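Local coordinates for SOXX (Paracoccus pantotrophus, PDB 2C1D), which carries a covalently bound heme c and probably transfers electrons as a cytochrome subunit of the SoxXA complex that initiates chemotrophic sulfur oxidation, at residues B[65-79]-B[125-137]. Residues are numbered along the deposited sequence; the frame is centred on the assembly and turned at random.
Sequences GAGDRWTEAQLRGIV and IEDVVAFLVTLKE. With HEC (heme c), chain O.
V79 and V129 interlock the helices containing 72-79 and 125-133 as knobs into holes. V79 sits among I125, V128, V129 and L132; its CG2 branch lies 3.6 Å from L132 CD1, while CG1 turns to the end of I125. In return V129 enters the space framed by E72, L75, R76 and V79, with CG2 pressed to 3.5 Å from the backbone CA of R76. L75 CD1 continues the apolar seam, meeting L132 CB and V133 CG2.

Beside this seam runs a salt-bridge network. R76 holds E126 through its NE/NH2 side, NE to OE2 (2.8 Å) and NH2 to OE1 (3.0 Å, nearly straight at 170°), each carboxylate oxygen offering its syn lone pair; the two planes lie only 18° apart. The arginine chain leaves its helix extended and bends at chi3 (-61°), which turns NE and NH2 to the glutamate. NH2 also meets E72 OE2 on the anti side and out of the carboxylate plane, so one nitrogen links two carboxylates. The bonds of R76 NH1 to V15 O and of E126 OE2 to L19 N tie the network to the N-terminal region.

Farther along, backbone meets backbone at G67: its N gives a weak bond to the carbonyl of L135, centre of an inverse gamma turn, and its CA packs 3.2 Å from L132 O. A side-chain bond follows, D68 OD2 accepting E137 N at 2.6 Å on its syn lone pair and holding the C-terminal residue.

The same segments line the heme pocket of this cytochrome c domain: V79, V128 and L132 converge on methyl CMB, while W70 NE1 bonds propionate O1A at 2.7 Å and R69 gives NE to O1A and NH2 to O2A.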
ATOM      1  N   GLY B  65      18.099 -23.186 -10.972  1.00 35.88           N
ATOM      2  CA  GLY B  65      19.024 -23.927 -10.131  1.00 35.79           C
ATOM      3  C   GLY B  65      18.438 -24.416  -8.817  1.00 35.65           C
ATOM      4  O   GLY B  65      19.139 -25.061  -8.054  1.00 35.49           O
ATOM      5  N   ALA B  66      17.169 -24.146  -8.518  1.00 35.72           N
ATOM      6  CA  ALA B  66      16.616 -24.640  -7.245  1.00 36.25           C
ATOM      7  C   ALA B  66      16.544 -26.180  -7.238  1.00 36.33           C
ATOM      8  O   ALA B  66      16.549 -26.796  -6.185  1.00 36.23           O
ATOM      9  CB  ALA B  66      15.222 -24.009  -6.926  1.00 36.56           C
ATOM     10  N   GLY B  67      16.486 -26.783  -8.418  1.00 38.17           N
ATOM     11  CA  GLY B  67      16.530 -28.231  -8.563  1.00 39.55           C
ATOM     12  C   GLY B  67      17.848 -28.840  -8.080  1.00 40.81           C
ATOM     13  O   GLY B  67      17.877 -30.016  -7.725  1.00 40.71           O
ATOM     14  N   ASP B  68      18.910 -28.026  -8.067  1.00 42.28           N
ATOM     15  CA  ASP B  68      20.240 -28.398  -7.549  1.00 43.24           C
ATOM     16  C   ASP B  68      20.420 -28.104  -6.062  1.00 42.79           C
ATOM     17  O   ASP B  68      21.220 -28.758  -5.390  1.00 43.24           O
ATOM     18  CB  ASP B  68      21.356 -27.589  -8.248  1.00 43.88           C
ATOM     19  CG  ASP B  68      21.453 -27.826  -9.750  1.00 46.55           C
ATOM     20  OD1 ASP B  68      21.530 -29.008 -10.191  1.00 48.84           O
ATOM     21  OD2 ASP B  68      21.512 -26.860 -10.568  1.00 49.13           O
ATOM     22  N   ARG B  69      19.743 -27.070  -5.564  1.00 42.15           N
ATOM     23  CA  ARG B  69      19.950 -26.579  -4.208  1.00 41.11           C
ATOM     24  C   ARG B  69      19.149 -27.343  -3.170  1.00 40.70           C
ATOM     25  O   ARG B  69      19.495 -27.334  -1.974  1.00 40.34           O
ATOM     26  CB  ARG B  69      19.561 -25.094  -4.116  1.00 41.43           C
ATOM     27  CG  ARG B  69      20.313 -24.173  -5.075  1.00 41.94           C
ATOM     28  CD  ARG B  69      20.169 -22.669  -4.757  1.00 42.66           C
ATOM     29  NE  ARG B  69      18.903 -22.112  -5.246  1.00 40.68           N
ATOM     30  CZ  ARG B  69      18.697 -21.655  -6.479  1.00 40.99           C
ATOM     31  NH1 ARG B  69      19.662 -21.688  -7.389  1.00 40.05           N
ATOM     32  NH2 ARG B  69      17.509 -21.158  -6.816  1.00 39.17           N
ATOM     33  N   TRP B  70      18.057 -27.973  -3.620  1.00 39.60           N
ATOM     34  CA  TRP B  70      17.118 -28.635  -2.723  1.00 39.34           C
ATOM     35  C   TRP B  70      16.692 -29.990  -3.267  1.00 38.98           C
ATOM     36  O   TRP B  70      16.599 -30.185  -4.475  1.00 39.55           O
ATOM     37  CB  TRP B  70      15.852 -27.784  -2.548  1.00 39.44           C
ATOM     38  CG  TRP B  70      16.100 -26.372  -2.188  1.00 38.08           C
ATOM     39  CD1 TRP B  70      16.124 -25.313  -3.031  1.00 37.72           C
ATOM     40  CD2 TRP B  70      16.368 -25.857  -0.886  1.00 37.20           C
ATOM     41  NE1 TRP B  70      16.385 -24.160  -2.334  1.00 36.94           N
ATOM     42  CE2 TRP B  70      16.525 -24.466  -1.010  1.00 36.75           C
ATOM     43  CE3 TRP B  70      16.477 -26.433   0.387  1.00 37.41           C
ATOM     44  CZ2 TRP B  70      16.804 -23.647   0.071  1.00 38.09           C
ATOM     45  CZ3 TRP B  70      16.731 -25.633   1.459  1.00 37.66           C
ATOM     46  CH2 TRP B  70      16.901 -24.241   1.300  1.00 39.17           C
ATOM     47  N   THR B  71      16.397 -30.913  -2.362  1.00 39.22           N
ATOM     48  CA  THR B  71      15.791 -32.189  -2.738  1.00 39.01           C
ATOM     49  C   THR B  71      14.315 -31.947  -3.009  1.00 39.21           C
ATOM     50  O   THR B  71      13.745 -30.955  -2.544  1.00 38.61           O
ATOM     51  CB  THR B  71      15.879 -33.218  -1.603  1.00 39.21           C
ATOM     52  OG1 THR B  71      15.137 -32.754  -0.485  1.00 37.23           O
ATOM     53  CG2 THR B  71      17.318 -33.391  -1.057  1.00 40.48           C
ATOM     54  N   GLU B  72      13.697 -32.880  -3.717  1.00 38.62           N
ATOM     55  CA  GLU B  72      12.244 -32.901  -3.866  1.00 38.61           C
ATOM     56  C   GLU B  72      11.514 -32.596  -2.556  1.00 37.66           C
ATOM     57  O   GLU B  72      10.613 -31.754  -2.537  1.00 37.65           O
ATOM     58  CB  GLU B  72      11.795 -34.249  -4.425  1.00 38.61           C
ATOM     59  CG  GLU B  72      10.292 -34.416  -4.589  1.00 40.35           C
ATOM     60  CD  GLU B  72       9.915 -35.788  -5.110  1.00 41.56           C
ATOM     61  OE1 GLU B  72      10.802 -36.605  -5.381  1.00 44.15           O
ATOM     62  OE2 GLU B  72       8.719 -36.063  -5.227  1.00 44.45           O
ATOM     63  N   ALA B  73      11.908 -33.246  -1.464  1.00 36.42           N
ATOM     64  CA  ALA B  73      11.196 -33.099  -0.195  1.00 35.02           C
ATOM     65  C   ALA B  73      11.340 -31.701   0.375  1.00 34.22           C
ATOM     66  O   ALA B  73      10.413 -31.142   0.961  1.00 33.04           O
ATOM     67  CB  ALA B  73      11.700 -34.116   0.830  1.00 35.39           C
ATOM     68  N   GLN B  74      12.527 -31.144   0.249  1.00 33.08           N
ATOM     69  CA  GLN B  74      12.733 -29.766   0.676  1.00 32.61           C
ATOM     70  C   GLN B  74      11.856 -28.809  -0.143  1.00 31.88           C
ATOM     71  O   GLN B  74      11.269 -27.896   0.407  1.00 31.91           O
ATOM     72  CB  GLN B  74      14.205 -29.407   0.571  1.00 32.50           C
ATOM     73  CG  GLN B  74      14.994 -30.112   1.660  1.00 32.63           C
ATOM     74  CD  GLN B  74      16.503 -30.011   1.517  1.00 34.00           C
ATOM     75  OE1 GLN B  74      17.052 -29.970   0.408  1.00 35.56           O
ATOM     76  NE2 GLN B  74      17.175 -29.993   2.654  1.00 35.37           N
ATOM     77  N   LEU B  75      11.797 -29.032  -1.454  1.00 31.41           N
ATOM     78  CA  LEU B  75      11.067 -28.151  -2.349  1.00 31.52           C
ATOM     79  C   LEU B  75       9.586 -28.216  -1.996  1.00 31.31           C
ATOM     80  O   LEU B  75       8.933 -27.195  -1.952  1.00 30.88           O
ATOM     81  CB  LEU B  75      11.328 -28.504  -3.812  1.00 31.06           C
ATOM     82  CG  LEU B  75      12.750 -28.253  -4.344  1.00 32.00           C
ATOM     83  CD1 LEU B  75      12.952 -28.915  -5.687  1.00 31.61           C
ATOM     84  CD2 LEU B  75      13.052 -26.760  -4.446  1.00 32.30           C
ATOM     85  N   ARG B  76       9.074 -29.407  -1.675  1.00 31.06           N
ATOM     86  CA  ARG B  76       7.657 -29.556  -1.304  1.00 31.53           C
ATOM     87  C   ARG B  76       7.331 -28.732  -0.078  1.00 31.22           C
ATOM     88  O   ARG B  76       6.342 -27.992  -0.040  1.00 30.62           O
ATOM     89  CB  ARG B  76       7.323 -31.041  -1.077  1.00 31.75           C
ATOM     90  CG  ARG B  76       5.931 -31.358  -0.539  1.00 31.09           C
ATOM     91  CD  ARG B  76       5.688 -32.871  -0.403  1.00 29.62           C
ATOM     92  NE  ARG B  76       5.801 -33.514  -1.706  1.00 29.34           N
ATOM     93  CZ  ARG B  76       6.750 -34.374  -2.083  1.00 30.03           C
ATOM     94  NH1 ARG B  76       7.742 -34.754  -1.279  1.00 31.62           N
ATOM     95  NH2 ARG B  76       6.705 -34.856  -3.305  1.00 31.27           N
ATOM     96  N   GLY B  77       8.189 -28.844   0.933  1.00 30.30           N
ATOM     97  CA  GLY B  77       8.005 -28.102   2.156  1.00 30.30           C
ATOM     98  C   GLY B  77       8.107 -26.590   1.967  1.00 29.96           C
ATOM     99  O   GLY B  77       7.395 -25.870   2.625  1.00 30.28           O
ATOM    100  N   ILE B  78       8.972 -26.130   1.063  1.00 30.25           N
ATOM    101  CA  ILE B  78       9.136 -24.689   0.776  1.00 29.74           C
ATOM    102  C   ILE B  78       7.893 -24.143   0.050  1.00 29.48           C
ATOM    103  O   ILE B  78       7.364 -23.088   0.398  1.00 30.09           O
ATOM    104  CB  ILE B  78      10.423 -24.456  -0.068  1.00 29.32           C
ATOM    105  CG1 ILE B  78      11.658 -24.586   0.833  1.00 30.22           C
ATOM    106  CG2 ILE B  78      10.423 -23.089  -0.736  1.00 29.29           C
ATOM    107  CD1 ILE B  78      12.992 -24.659   0.104  1.00 31.44           C
ATOM    108  N   VAL B  79       7.411 -24.877  -0.939  1.00 29.06           N
ATOM    109  CA  VAL B  79       6.176 -24.481  -1.643  1.00 29.42           C
ATOM    110  C   VAL B  79       4.952 -24.491  -0.728  1.00 29.32           C
ATOM    111  O   VAL B  79       4.191 -23.514  -0.701  1.00 29.53           O
ATOM    112  CB  VAL B  79       5.959 -25.312  -2.922  1.00 28.97           C
ATOM    113  CG1 VAL B  79       4.723 -24.859  -3.681  1.00 29.15           C
ATOM    114  CG2 VAL B  79       7.166 -25.163  -3.851  1.00 29.07           C
ATOM    115  N   ILE B 125       0.575 -28.068  -5.747  1.00 26.36           N
ATOM    116  CA  ILE B 125       1.876 -28.049  -5.075  1.00 27.98           C
ATOM    117  C   ILE B 125       2.792 -29.096  -5.710  1.00 28.35           C
ATOM    118  O   ILE B 125       3.943 -28.806  -6.006  1.00 29.99           O
ATOM    119  CB  ILE B 125       1.771 -28.318  -3.534  1.00 27.78           C
ATOM    120  CG1 ILE B 125       0.848 -27.339  -2.811  1.00 30.02           C
ATOM    121  CG2 ILE B 125       3.190 -28.341  -2.881  1.00 28.20           C
ATOM    122  CD1 ILE B 125       1.356 -26.016  -2.581  1.00 31.71           C
ATOM    123  N   GLU B 126       2.286 -30.313  -5.915  1.00 28.30           N
ATOM    124  CA  GLU B 126       3.090 -31.395  -6.480  1.00 27.98           C
ATOM    125  C   GLU B 126       3.553 -31.058  -7.894  1.00 28.75           C
ATOM    126  O   GLU B 126       4.688 -31.387  -8.283  1.00 28.17           O
ATOM    127  CB  GLU B 126       2.308 -32.720  -6.476  1.00 28.31           C
ATOM    128  CG  GLU B 126       2.047 -33.273  -5.074  1.00 27.46           C
ATOM    129  CD  GLU B 126       3.302 -33.589  -4.286  1.00 25.25           C
ATOM    130  OE1 GLU B 126       4.280 -34.060  -4.897  1.00 27.67           O
ATOM    131  OE2 GLU B 126       3.318 -33.362  -3.057  1.00 27.78           O
ATOM    132  N   ASP B 127       2.673 -30.393  -8.651  1.00 28.33           N
ATOM    133  CA  ASP B 127       2.944 -29.952 -10.002  1.00 28.86           C
ATOM    134  C   ASP B 127       4.055 -28.881 -10.043  1.00 29.27           C
ATOM    135  O   ASP B 127       4.927 -28.906 -10.939  1.00 30.02           O
ATOM    136  CB  ASP B 127       1.660 -29.402 -10.656  1.00 28.84           C
ATOM    137  CG  ASP B 127       0.615 -30.489 -10.970  1.00 30.90           C
ATOM    138  OD1 ASP B 127       0.895 -31.704 -10.890  1.00 28.45           O
ATOM    139  OD2 ASP B 127      -0.550 -30.206 -11.342  1.00 32.45           O
ATOM    140  N   VAL B 128       4.034 -27.967  -9.075  1.00 29.27           N
ATOM    141  CA  VAL B 128       5.034 -26.912  -8.982  1.00 29.36           C
ATOM    142  C   VAL B 128       6.378 -27.566  -8.610  1.00 29.85           C
ATOM    143  O   VAL B 128       7.377 -27.317  -9.249  1.00 30.58           O
ATOM    144  CB  VAL B 128       4.632 -25.851  -7.965  1.00 29.23           C
ATOM    145  CG1 VAL B 128       5.827 -24.931  -7.617  1.00 29.18           C
ATOM    146  CG2 VAL B 128       3.446 -25.026  -8.518  1.00 29.70           C
ATOM    147  N   VAL B 129       6.365 -28.436  -7.608  1.00 30.14           N
ATOM    148  CA  VAL B 129       7.561 -29.165  -7.177  1.00 30.48           C
ATOM    149  C   VAL B 129       8.227 -29.919  -8.332  1.00 31.20           C
ATOM    150  O   VAL B 129       9.449 -29.869  -8.473  1.00 31.21           O
ATOM    151  CB  VAL B 129       7.251 -30.132  -6.023  1.00 29.71           C
ATOM    152  CG1 VAL B 129       8.412 -31.086  -5.760  1.00 30.66           C
ATOM    153  CG2 VAL B 129       6.938 -29.376  -4.765  1.00 30.56           C
ATOM    154  N   ALA B 130       7.429 -30.594  -9.156  1.00 31.24           N
ATOM    155  CA  ALA B 130       7.949 -31.393 -10.253  1.00 31.59           C
ATOM    156  C   ALA B 130       8.674 -30.508 -11.259  1.00 32.64           C
ATOM    157  O   ALA B 130       9.670 -30.921 -11.866  1.00 32.02           O
ATOM    158  CB  ALA B 130       6.844 -32.155 -10.936  1.00 31.91           C
ATOM    159  N   PHE B 131       8.190 -29.282 -11.432  1.00 32.64           N
ATOM    160  CA  PHE B 131       8.894 -28.355 -12.293  1.00 33.71           C
ATOM    161  C   PHE B 131      10.176 -27.864 -11.622  1.00 33.43           C
ATOM    162  O   PHE B 131      11.202 -27.795 -12.274  1.00 34.36           O
ATOM    163  CB  PHE B 131       8.037 -27.174 -12.727  1.00 33.35           C
ATOM    164  CG  PHE B 131       8.773 -26.227 -13.599  1.00 33.83           C
ATOM    165  CD1 PHE B 131       9.057 -26.570 -14.913  1.00 34.21           C
ATOM    166  CD2 PHE B 131       9.254 -25.021 -13.092  1.00 34.11           C
ATOM    167  CE1 PHE B 131       9.781 -25.718 -15.720  1.00 35.15           C
ATOM    168  CE2 PHE B 131       9.966 -24.156 -13.897  1.00 33.08           C
ATOM    169  CZ  PHE B 131      10.226 -24.496 -15.212  1.00 33.73           C
ATOM    170  N   LEU B 132      10.113 -27.546 -10.333  1.00 33.58           N
ATOM    171  CA  LEU B 132      11.265 -27.031  -9.619  1.00 34.26           C
ATOM    172  C   LEU B 132      12.424 -28.035  -9.635  1.00 35.20           C
ATOM    173  O   LEU B 132      13.586 -27.648  -9.676  1.00 34.59           O
ATOM    174  CB  LEU B 132      10.901 -26.674  -8.186  1.00 33.81           C
ATOM    175  CG  LEU B 132       9.969 -25.465  -8.007  1.00 32.91           C
ATOM    176  CD1 LEU B 132       9.422 -25.451  -6.617  1.00 31.70           C
ATOM    177  CD2 LEU B 132      10.661 -24.150  -8.306  1.00 33.40           C
ATOM    178  N   VAL B 133      12.101 -29.325  -9.604  1.00 35.61           N
ATOM    179  CA  VAL B 133      13.126 -30.362  -9.645  1.00 36.64           C
ATOM    180  C   VAL B 133      13.911 -30.318 -10.969  1.00 36.99           C
ATOM    181  O   VAL B 133      15.080 -30.659 -10.981  1.00 37.52           O
ATOM    182  CB  VAL B 133      12.503 -31.779  -9.350  1.00 36.68           C
ATOM    183  CG1 VAL B 133      13.446 -32.906  -9.726  1.00 38.18           C
ATOM    184  CG2 VAL B 133      12.129 -31.887  -7.880  1.00 36.06           C
ATOM    185  N   THR B 134      13.285 -29.878 -12.067  1.00 37.91           N
ATOM    186  CA  THR B 134      13.960 -29.840 -13.364  1.00 38.64           C
ATOM    187  C   THR B 134      14.925 -28.677 -13.519  1.00 39.66           C
ATOM    188  O   THR B 134      15.668 -28.639 -14.492  1.00 39.22           O
ATOM    189  CB  THR B 134      12.987 -29.822 -14.597  1.00 38.54           C
ATOM    190  OG1 THR B 134      12.241 -28.591 -14.664  1.00 36.61           O
ATOM    191  CG2 THR B 134      11.949 -30.919 -14.510  1.00 39.28           C
ATOM    192  N   LEU B 135      14.867 -27.710 -12.610  1.00 41.00           N
ATOM    193  CA  LEU B 135      15.647 -26.483 -12.748  1.00 42.23           C
ATOM    194  C   LEU B 135      17.052 -26.746 -12.244  1.00 44.28           C
ATOM    195  O   LEU B 135      17.387 -26.448 -11.099  1.00 43.46           O
ATOM    196  CB  LEU B 135      14.988 -25.325 -11.984  1.00 41.62           C
ATOM    197  CG  LEU B 135      13.665 -24.814 -12.550  1.00 40.75           C
ATOM    198  CD1 LEU B 135      13.005 -23.823 -11.584  1.00 40.99           C
ATOM    199  CD2 LEU B 135      13.878 -24.176 -13.925  1.00 40.51           C
ATOM    200  N   LYS B 136      17.862 -27.315 -13.129  1.00 47.58           N
ATOM    201  CA  LYS B 136      19.209 -27.741 -12.799  1.00 50.48           C
ATOM    202  C   LYS B 136      20.241 -27.013 -13.652  1.00 52.54           C
ATOM    203  O   LYS B 136      19.928 -26.514 -14.741  1.00 53.14           O
ATOM    204  CB  LYS B 136      19.339 -29.252 -13.037  1.00 50.67           C
ATOM    205  CG  LYS B 136      18.741 -30.119 -11.936  1.00 52.05           C
ATOM    206  CD  LYS B 136      18.214 -31.459 -12.495  1.00 53.96           C
ATOM    207  CE  LYS B 136      17.914 -32.510 -11.398  1.00 54.73           C
ATOM    208  NZ  LYS B 136      17.966 -31.992  -9.997  1.00 54.75           N
ATOM    209  N   GLU B 137      21.476 -26.993 -13.154  1.00 55.26           N
ATOM    210  CA  GLU B 137      22.667 -26.615 -13.926  1.00 57.41           C
ATOM    211  C   GLU B 137      22.748 -25.115 -14.177  1.00 58.70           C
ATOM    212  O   GLU B 137      23.782 -24.628 -14.649  1.00 60.32           O
ATOM    213  CB  GLU B 137      22.764 -27.402 -15.268  1.00 57.76           C
ATOM    214  CG  GLU B 137      22.647 -28.922 -15.110  1.00 58.64           C
ATOM    215  CD  GLU B 137      22.802 -29.713 -16.400  1.00 60.34           C
ATOM    216  OE1 GLU B 137      21.769 -30.057 -17.034  1.00 62.44           O
ATOM    217  OE2 GLU B 137      23.961 -30.021 -16.766  1.00 60.05           O
TER
HETATM  218 FE   HEC O1158       9.614 -18.012  -3.086  1.00 29.40          FE
HETATM  219  CHA HEC O1158      12.526 -18.561  -1.396  1.00 32.36           C
HETATM  220  CHB HEC O1158       9.923 -20.990  -4.664  1.00 31.67           C
HETATM  221  CHC HEC O1158       6.581 -17.541  -4.517  1.00 27.20           C
HETATM  222  CHD HEC O1158       9.460 -14.790  -1.821  1.00 28.39           C
HETATM  223  NA  HEC O1158      10.968 -19.518  -3.016  1.00 29.99           N
HETATM  224  C1A HEC O1158      12.124 -19.516  -2.293  1.00 31.40           C
HETATM  225  C2A HEC O1158      12.852 -20.719  -2.630  1.00 32.02           C
HETATM  226  C3A HEC O1158      12.136 -21.404  -3.545  1.00 31.84           C
HETATM  227  C4A HEC O1158      10.923 -20.644  -3.790  1.00 30.94           C
HETATM  228  CMA HEC O1158      12.443 -22.739  -4.247  1.00 31.53           C
HETATM  229  CAA HEC O1158      14.195 -21.080  -1.993  1.00 35.59           C
HETATM  230  CBA HEC O1158      15.302 -20.133  -2.436  1.00 35.74           C
HETATM  231  CGA HEC O1158      15.787 -20.668  -3.729  1.00 36.99           C
HETATM  232  O1A HEC O1158      16.377 -21.770  -3.691  1.00 39.42           O
HETATM  233  O2A HEC O1158      15.590 -20.026  -4.788  1.00 37.19           O
HETATM  234  NB  HEC O1158       8.497 -19.036  -4.356  1.00 26.74           N
HETATM  235  C1B HEC O1158       8.763 -20.298  -4.840  1.00 30.35           C
HETATM  236  C2B HEC O1158       7.596 -20.786  -5.557  1.00 29.99           C
HETATM  237  C3B HEC O1158       6.669 -19.825  -5.535  1.00 26.65           C
HETATM  238  C4B HEC O1158       7.220 -18.724  -4.765  1.00 27.24           C
HETATM  239  CMB HEC O1158       7.526 -22.137  -6.285  1.00 29.38           C
HETATM  240  CAB HEC O1158       5.251 -19.910  -6.173  1.00 27.06           C
HETATM  241  CBB HEC O1158       4.574 -21.026  -5.734  1.00 25.35           C
HETATM  242  NC  HEC O1158       8.243 -16.425  -3.179  1.00 26.42           N
HETATM  243  C1C HEC O1158       7.057 -16.470  -3.821  1.00 27.05           C
HETATM  244  C2C HEC O1158       6.441 -15.149  -3.710  1.00 26.20           C
HETATM  245  C3C HEC O1158       7.165 -14.429  -2.838  1.00 27.27           C
HETATM  246  C4C HEC O1158       8.378 -15.199  -2.578  1.00 27.24           C
HETATM  247  CMC HEC O1158       5.005 -14.824  -4.154  1.00 27.60           C
HETATM  248  CAC HEC O1158       6.937 -12.960  -2.327  1.00 29.35           C
HETATM  249  CBC HEC O1158       5.779 -12.621  -1.744  1.00 30.19           C
HETATM  250  ND  HEC O1158      10.795 -16.852  -1.782  1.00 30.08           N
HETATM  251  C1D HEC O1158      10.557 -15.532  -1.426  1.00 29.25           C
HETATM  252  C2D HEC O1158      11.636 -15.078  -0.577  1.00 32.10           C
HETATM  253  C3D HEC O1158      12.593 -16.270  -0.453  1.00 33.34           C
HETATM  254  C4D HEC O1158      11.990 -17.308  -1.241  1.00 32.08           C
HETATM  255  CMD HEC O1158      11.815 -13.681   0.078  1.00 32.92           C
HETATM  256  CAD HEC O1158      13.942 -16.371   0.317  1.00 34.24           C
HETATM  257  CBD HEC O1158      13.648 -16.891   1.723  1.00 37.71           C
HETATM  258  CGD HEC O1158      14.176 -15.962   2.798  1.00 40.98           C
HETATM  259  O1D HEC O1158      13.352 -15.216   3.429  1.00 43.13           O
HETATM  260  O2D HEC O1158      15.429 -15.991   2.993  1.00 42.64           O